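Local structure of YcaO (Methanopyrus kandleri, 6CIB) at residues V125-A129 with N130-H134; S211-E214 with G215-V218; E314-T317 with E318-E322. The protein binds adenine nucleotides and magnesium and, as a YcaO enzyme, probably uses ATP to drive thioamidation of a peptide backbone. All blocks are in the same frame, centred on the assembly; numbering follows the deposited sequence.

Interaction 1: V125-A129 with N130-H134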
loop_
_atom_site.group_PDB
_atom_site.type_symbol
_atom_site.label_atom_id
_atom_site.label_comp_id
_atom_site.label_asym_id
_atom_site.label_seq_id
_atom_site.Cartn_x
_atom_site.Cartn_y
_atom_site.Cartn_z
ATOM N N VAL A 125 6.330 -19.876 10.422
ATOM C CA VAL A 125 7.558 -19.099 10.623
ATOM C C VAL A 125 7.265 -17.947 11.594
ATOM O O VAL A 125 6.244 -17.261 11.464
ATOM C CB VAL A 125 8.207 -18.637 9.276
ATOM C CG1 VAL A 125 7.250 -17.802 8.427
ATOM C CG2 VAL A 125 9.523 -17.901 9.501
ATOM N N TYR A 126 8.145 -17.767 12.579
ATOM C CA TYR A 126 8.011 -16.677 13.548
ATOM C C TYR A 126 8.622 -15.380 13.044
ATOM O O TYR A 126 9.716 -15.363 12.475
ATOM C CB TYR A 126 8.575 -17.067 14.921
ATOM C CG TYR A 126 7.700 -18.067 15.641
ATOM C CD1 TYR A 126 6.637 -17.640 16.445
ATOM C CD2 TYR A 126 7.912 -19.447 15.494
ATOM C CE1 TYR A 126 5.821 -18.558 17.097
ATOM C CE2 TYR A 126 7.097 -20.373 16.136
ATOM C CZ TYR A 126 6.056 -19.922 16.939
ATOM O OH TYR A 126 5.250 -20.829 17.582
ATOM N N VAL A 127 7.882 -14.298 13.251
ATOM C CA VAL A 127 8.253 -12.973 12.768
ATOM C C VAL A 127 8.349 -12.072 13.999
ATOM O O VAL A 127 7.511 -12.193 14.900
ATOM C CB VAL A 127 7.214 -12.477 11.722
ATOM C CG1 VAL A 127 7.385 -11.005 11.378
ATOM C CG2 VAL A 127 7.330 -13.296 10.445
ATOM N N PRO A 128 9.370 -11.184 14.057
ATOM C CA PRO A 128 9.475 -10.271 15.207
ATOM C C PRO A 128 8.237 -9.399 15.320
ATOM O O PRO A 128 7.647 -9.035 14.293
ATOM C CB PRO A 128 10.696 -9.403 14.868
ATOM C CG PRO A 128 11.488 -10.215 13.888
ATOM C CD PRO A 128 10.456 -10.948 13.082
ATOM N N ALA A 129 7.844 -9.088 16.555
ATOM C CA ALA A 129 6.698 -8.208 16.816
ATOM C C ALA A 129 6.829 -6.851 16.120
ATOM O O ALA A 129 5.828 -6.313 15.645
ATOM C CB ALA A 129 6.469 -8.038 18.312
ATOM N N ASN A 130 8.060 -6.335 16.025
ATOM C CA ASN A 130 8.356 -5.044 15.360
ATOM C C ASN A 130 8.112 -5.095 13.848
ATOM O O ASN A 130 8.001 -4.052 13.194
ATOM C CB ASN A 130 9.805 -4.601 15.644
ATOM C CG ASN A 130 10.059 -3.123 15.324
ATOM O OD1 ASN A 130 9.459 -2.225 15.919
ATOM N ND2 ASN A 130 10.969 -2.869 14.391
ATOM N N GLU A 131 8.045 -6.310 13.305
ATOM C CA GLU A 131 7.745 -6.528 11.898
ATOM C C GLU A 131 6.273 -6.873 11.668
ATOM O O GLU A 131 5.871 -7.181 10.544
ATOM C CB GLU A 131 8.648 -7.628 11.323
ATOM C CG GLU A 131 10.116 -7.253 11.189
ATOM C CD GLU A 131 10.341 -6.013 10.346
ATOM O OE1 GLU A 131 9.702 -5.871 9.277
ATOM O OE2 GLU A 131 11.167 -5.176 10.752
ATOM N N VAL A 132 5.472 -6.816 12.730
ATOM C CA VAL A 132 4.055 -7.130 12.632
ATOM C C VAL A 132 3.220 -5.926 13.077
ATOM O O VAL A 132 2.343 -5.450 12.340
ATOM C CB VAL A 132 3.697 -8.396 13.457
ATOM C CG1 VAL A 132 2.198 -8.654 13.442
ATOM C CG2 VAL A 132 4.424 -9.619 12.921
ATOM N N PHE A 133 3.513 -5.435 14.283
ATOM C CA PHE A 133 2.693 -4.430 14.936
ATOM C C PHE A 133 3.109 -3.008 14.601
ATOM O O PHE A 133 4.206 -2.774 14.078
ATOM C CB PHE A 133 2.698 -4.638 16.463
ATOM C CG PHE A 133 2.133 -5.965 16.910
ATOM C CD1 PHE A 133 0.814 -6.329 16.611
ATOM C CD2 PHE A 133 2.918 -6.848 17.655
ATOM C CE1 PHE A 133 0.294 -7.549 17.031
ATOM C CE2 PHE A 133 2.404 -8.062 18.086
ATOM C CZ PHE A 133 1.090 -8.413 17.774
ATOM N N HIS A 134 2.207 -2.072 14.896
ATOM C CA HIS A 134 2.462 -0.639 14.813
ATOM C C HIS A 134 1.500 0.087 15.759
ATOM O O HIS A 134 0.292 -0.105 15.645
ATOM C CB HIS A 134 2.289 -0.114 13.384
ATOM C CG HIS A 134 2.632 1.332 13.236
ATOM N ND1 HIS A 134 3.925 1.800 13.344
ATOM C CD2 HIS A 134 1.853 2.419 13.017
ATOM C CE1 HIS A 134 3.928 3.113 13.185
ATOM N NE2 HIS A 134 2.684 3.512 12.988
#
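P128 O takes the N-H of E131 at 2.9 Å as the strand 124-128 ends and the chain coils into a short 3-10 turn, and one residue on, A129 O receives two amides. F133 N comes to A129 O at 2.8 Å, head-on to the carbonyl and almost straight (N-H...O 177°), whereas V132 N reaches A129 O at 3.0 Å from above the carbonyl plane. Around this turn the side chains close up. V127 puts CG1 anti to its own N (chi1 169°), and that methyl meets E131 CB and V132 CG2, each 3.6 Å away. The aliphatic part of E131 then runs beside the P128 ring before bending off at chi2, and its carboxylate forms salt bridges, OE1 with R350 and OE2 with R363. On the other flank A129 CB touches F133 CD2 at 3.8 Å, while V132 CG1 sits over the centre of one face of the same ring. V127 and V132 also pack on strand 332-336, and F133 on strand 113-118. Buried carbonyls are thus paid for within the turn itself, the methyls and the ring fill in around them, and the two arginines probably balance the charge of the buried E131 carboxylate.

Interaction 2: S211-E214 with G215-V218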
loop_
_atom_site.group_PDB
_atom_site.type_symbol
_atom_site.label_atom_id
_atom_site.label_comp_id
_atom_site.label_asym_id
_atom_site.label_seq_id
_atom_site.Cartn_x
_atom_site.Cartn_y
_atom_site.Cartn_z
ATOM N N SER A 211 9.072 -3.111 -12.361
ATOM C CA SER A 211 8.585 -4.106 -11.418
ATOM C C SER A 211 9.526 -5.304 -11.391
ATOM O O SER A 211 9.906 -5.829 -12.442
ATOM C CB SER A 211 7.175 -4.544 -11.803
ATOM O OG SER A 211 6.725 -5.618 -10.991
ATOM N N ARG A 212 9.880 -5.740 -10.187
ATOM C CA ARG A 212 10.707 -6.934 -10.004
ATOM C C ARG A 212 9.875 -8.214 -9.915
ATOM O O ARG A 212 10.426 -9.291 -9.722
ATOM C CB ARG A 212 11.592 -6.794 -8.766
ATOM C CG ARG A 212 12.657 -5.718 -8.880
ATOM C CD ARG A 212 13.083 -5.305 -7.487
ATOM N NE ARG A 212 14.405 -5.790 -7.158
ATOM C CZ ARG A 212 14.930 -5.860 -5.937
ATOM N NH1 ARG A 212 14.244 -5.514 -4.847
ATOM N NH2 ARG A 212 16.168 -6.306 -5.817
ATOM N N VAL A 213 8.552 -8.091 -10.065
ATOM C CA VAL A 213 7.637 -9.232 -9.975
ATOM C C VAL A 213 6.868 -9.371 -11.295
ATOM O O VAL A 213 6.137 -8.464 -11.703
ATOM C CB VAL A 213 6.649 -9.086 -8.787
ATOM C CG1 VAL A 213 5.735 -10.307 -8.675
ATOM C CG2 VAL A 213 7.395 -8.852 -7.471
ATOM N N GLU A 214 7.020 -10.513 -11.954
ATOM C CA GLU A 214 6.384 -10.701 -13.251
ATOM C C GLU A 214 4.876 -10.875 -13.141
ATOM O O GLU A 214 4.386 -11.572 -12.252
ATOM C CB GLU A 214 7.000 -11.857 -14.031
ATOM C CG GLU A 214 6.894 -11.615 -15.527
ATOM C CD GLU A 214 7.290 -12.811 -16.343
ATOM O OE1 GLU A 214 8.457 -13.232 -16.232
ATOM O OE2 GLU A 214 6.425 -13.317 -17.092
ATOM N N GLY A 215 4.161 -10.221 -14.054
ATOM C CA GLY A 215 2.706 -10.183 -14.032
ATOM C C GLY A 215 2.122 -9.043 -13.210
ATOM O O GLY A 215 0.915 -8.816 -13.266
ATOM N N VAL A 216 2.963 -8.342 -12.442
ATOM C CA VAL A 216 2.518 -7.218 -11.603
ATOM C C VAL A 216 3.112 -5.914 -12.140
ATOM O O VAL A 216 4.330 -5.804 -12.312
ATOM C CB VAL A 216 2.893 -7.391 -10.105
ATOM C CG1 VAL A 216 2.366 -6.220 -9.268
ATOM C CG2 VAL A 216 2.349 -8.696 -9.556
ATOM N N TYR A 217 2.242 -4.945 -12.406
ATOM C CA TYR A 217 2.652 -3.619 -12.887
ATOM C C TYR A 217 2.596 -2.608 -11.761
ATOM O O TYR A 217 1.678 -2.647 -10.948
ATOM C CB TYR A 217 1.762 -3.177 -14.058
ATOM C CG TYR A 217 1.881 -4.103 -15.245
ATOM C CD1 TYR A 217 2.959 -3.992 -16.136
ATOM C CD2 TYR A 217 0.933 -5.110 -15.468
ATOM C CE1 TYR A 217 3.087 -4.849 -17.221
ATOM C CE2 TYR A 217 1.051 -5.975 -16.552
ATOM C CZ TYR A 217 2.126 -5.839 -17.422
ATOM O OH TYR A 217 2.252 -6.686 -18.496
ATOM N N VAL A 218 3.591 -1.723 -11.708
ATOM C CA VAL A 218 3.608 -0.642 -10.721
ATOM C C VAL A 218 3.635 0.707 -11.447
ATOM O O VAL A 218 4.481 0.931 -12.326
ATOM C CB VAL A 218 4.779 -0.771 -9.710
ATOM C CG1 VAL A 218 4.708 0.324 -8.649
ATOM C CG2 VAL A 218 4.776 -2.143 -9.033
#
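A type II beta turn, V213 to V216, reverses the chain between strands 203-209 and 217-224, and S211 reaches across its base. The turn is closed by V216 N, which gives its hydrogen to V213 O at 3.3 Å; the amide lies above the carbonyl plane, and the bond is fairly long. G215 occupies the third position with phi 89° and psi -10°. At this positive phi any side-chain carbon would collide with E214 O, which accounts for the glycine.

The serine hydroxyl swings inward, OG anti to the backbone N of S211 (chi1 174°), and lies close to two carbonyl oxygens on the inner side of the bend, 2.7 Å from V216 O and 3.0 Å from V213 O. S211 CB also approaches V218 CG2, at 4.4 Å. V213 and V216 stand shoulder to shoulder, V213 CG1 meeting V216 CG2 at 3.9 Å.

These two valines wedge between two helices: V213 rests on V166 of helix 154-177 and on V324 of helix 313-325, while V216 packs on L163 of the former. R212 turns away from the bend to a salt bridge with D169, and E214 heads outward, where its carboxylate makes a long, weak ion pair with R323. Beyond the turn, backbone bonds from Y217 to S238 and from V218 to L209 carry the chain into the middle of a three-stranded antiparallel sheet. A type II turn with glycine in its third position is typical of tight chain reversals; here it forms the tip of the loop joining two antiparallel neighbours, a loop whose valines are covered by helices 154-177 and 313-325.

Interaction 3: E314-T317 with E318-E322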
loop_
_atom_site.group_PDB
_atom_site.type_symbol
_atom_site.label_atom_id
_atom_site.label_comp_id
_atom_site.label_asym_id
_atom_site.label_seq_id
_atom_site.Cartn_x
_atom_site.Cartn_y
_atom_site.Cartn_z
ATOM N N GLU A 314 -9.135 -16.931 -4.753
ATOM C CA GLU A 314 -8.185 -17.965 -4.324
ATOM C C GLU A 314 -7.042 -18.163 -5.316
ATOM O O GLU A 314 -5.881 -18.249 -4.917
ATOM C CB GLU A 314 -8.898 -19.312 -4.078
ATOM C CG GLU A 314 -9.841 -19.341 -2.879
ATOM C CD GLU A 314 -11.261 -18.894 -3.197
ATOM O OE1 GLU A 314 -11.548 -18.457 -4.332
ATOM O OE2 GLU A 314 -12.117 -18.981 -2.292
ATOM N N LYS A 315 -7.397 -18.242 -6.598
ATOM C CA LYS A 315 -6.460 -18.401 -7.716
ATOM C C LYS A 315 -5.559 -17.166 -7.847
ATOM O O LYS A 315 -4.340 -17.290 -8.033
ATOM C CB LYS A 315 -7.260 -18.634 -9.015
ATOM C CG LYS A 315 -6.469 -18.645 -10.320
ATOM C CD LYS A 315 -6.229 -20.057 -10.822
ATOM C CE LYS A 315 -6.363 -20.128 -12.337
ATOM N NZ LYS A 315 -6.406 -21.538 -12.822
ATOM N N LEU A 316 -6.169 -15.984 -7.748
ATOM C CA LEU A 316 -5.429 -14.724 -7.842
ATOM C C LEU A 316 -4.374 -14.625 -6.748
ATOM O O LEU A 316 -3.220 -14.294 -7.036
ATOM C CB LEU A 316 -6.373 -13.508 -7.833
ATOM C CG LEU A 316 -5.754 -12.109 -7.923
ATOM C CD1 LEU A 316 -4.922 -11.934 -9.186
ATOM C CD2 LEU A 316 -6.849 -11.065 -7.866
ATOM N N THR A 317 -4.774 -14.953 -5.516
ATOM C CA THR A 317 -3.881 -15.010 -4.349
ATOM C C THR A 317 -2.700 -15.959 -4.600
ATOM O O THR A 317 -1.549 -15.574 -4.429
ATOM C CB THR A 317 -4.640 -15.446 -3.070
ATOM O OG1 THR A 317 -5.765 -14.588 -2.856
ATOM C CG2 THR A 317 -3.732 -15.401 -1.835
ATOM N N GLU A 318 -3.011 -17.192 -4.996
ATOM C CA GLU A 318 -2.011 -18.213 -5.303
ATOM C C GLU A 318 -1.021 -17.731 -6.376
ATOM O O GLU A 318 0.186 -17.794 -6.175
ATOM C CB GLU A 318 -2.720 -19.503 -5.736
ATOM C CG GLU A 318 -1.826 -20.730 -5.874
ATOM C CD GLU A 318 -2.534 -21.890 -6.564
ATOM O OE1 GLU A 318 -3.583 -22.356 -6.053
ATOM O OE2 GLU A 318 -2.040 -22.332 -7.626
ATOM N N GLU A 319 -1.545 -17.223 -7.491
ATOM C CA GLU A 319 -0.711 -16.740 -8.597
ATOM C C GLU A 319 0.186 -15.559 -8.222
ATOM O O GLU A 319 1.361 -15.536 -8.594
ATOM C CB GLU A 319 -1.562 -16.431 -9.829
ATOM C CG GLU A 319 -2.095 -17.693 -10.509
ATOM C CD GLU A 319 -2.761 -17.429 -11.846
ATOM O OE1 GLU A 319 -2.465 -16.397 -12.487
ATOM O OE2 GLU A 319 -3.581 -18.270 -12.266
ATOM N N LEU A 320 -0.357 -14.603 -7.461
ATOM C CA LEU A 320 0.440 -13.481 -6.957
ATOM C C LEU A 320 1.555 -13.935 -6.030
ATOM O O LEU A 320 2.688 -13.492 -6.182
ATOM C CB LEU A 320 -0.439 -12.409 -6.297
ATOM C CG LEU A 320 -1.283 -11.567 -7.260
ATOM C CD1 LEU A 320 -2.250 -10.682 -6.488
ATOM C CD2 LEU A 320 -0.424 -10.737 -8.204
ATOM N N VAL A 321 1.235 -14.843 -5.102
ATOM C CA VAL A 321 2.226 -15.399 -4.158
ATOM C C VAL A 321 3.367 -16.111 -4.913
ATOM O O VAL A 321 4.554 -15.903 -4.617
ATOM C CB VAL A 321 1.563 -16.335 -3.116
ATOM C CG1 VAL A 321 2.600 -17.156 -2.352
ATOM C CG2 VAL A 321 0.714 -15.535 -2.133
ATOM N N GLU A 322 2.989 -16.923 -5.899
ATOM C CA GLU A 322 3.947 -17.655 -6.731
ATOM C C GLU A 322 4.947 -16.711 -7.414
ATOM O O GLU A 322 6.160 -16.932 -7.331
ATOM C CB GLU A 322 3.208 -18.515 -7.760
ATOM C CG GLU A 322 2.577 -19.777 -7.173
ATOM C CD GLU A 322 1.774 -20.585 -8.188
ATOM O OE1 GLU A 322 1.388 -20.032 -9.243
ATOM O OE2 GLU A 322 1.514 -21.779 -7.923
#
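K315 CG stands anti to the backbone N (chi1 172°) and E319 CG anti to its carbonyl carbon (chi1 -72°), which sends both chains to the same flank of the helix; bends at chi2 and chi3 then bring the lysine methylenes obliquely across the extended glutamate. What touches is carbon against oxygen: E319 OE2 rests along the lysine methylenes, 3.3 Å from K315 CE, while K315 NZ stays 4.4 Å from E319 OE2, beyond a salt bridge. Beneath them the helix is held by regular i to i+4 bonds, among them E319 N to K315 O at 2.8 Å and V321 N to T317 O at 3.0 Å. On the buried side L316 and L320 project together one turn apart, with L316 CD1 4.0 Å from L320 CD1. T317 turns its hydroxyl back to L313 O and presses its side chain on V158 and I159 of helix 154-177. An alanine at E319 would leave the lysine methylenes without the carboxylate lying along them and would probably let the K315 chain turn more freely. The helix is thus amphipathic: apolar side chains and a hydroxyl spent on backbone face inward, while on the outer flank the opposite charges probably attract each other weakly.

Along the chain the three come in series, 125-134 first, then 211-218, then 314-322, all in the YcaO cyclodehydratase region. Interactions 2 and 3 are neighbours, their centres about 14 Å apart, and they meet where V216 CG2 packs on L320 CD2 at 3.7 Å; helix 154-177, which carries the nucleotide-binding E156 and Q160, touches both. Interaction 1 stands apart, its centre about 26 Å from that of interaction 2 and 23 Å from that of interaction 3, at one edge strand, 124-128, of the five-stranded sheet, whose other edge strand, 148-150, includes L148 of the magnesium site. The side chains of V218 and T317 lie about 11 and 12 Å from the bound ADP, and that of V132 about 13 Å from the magnesium ion.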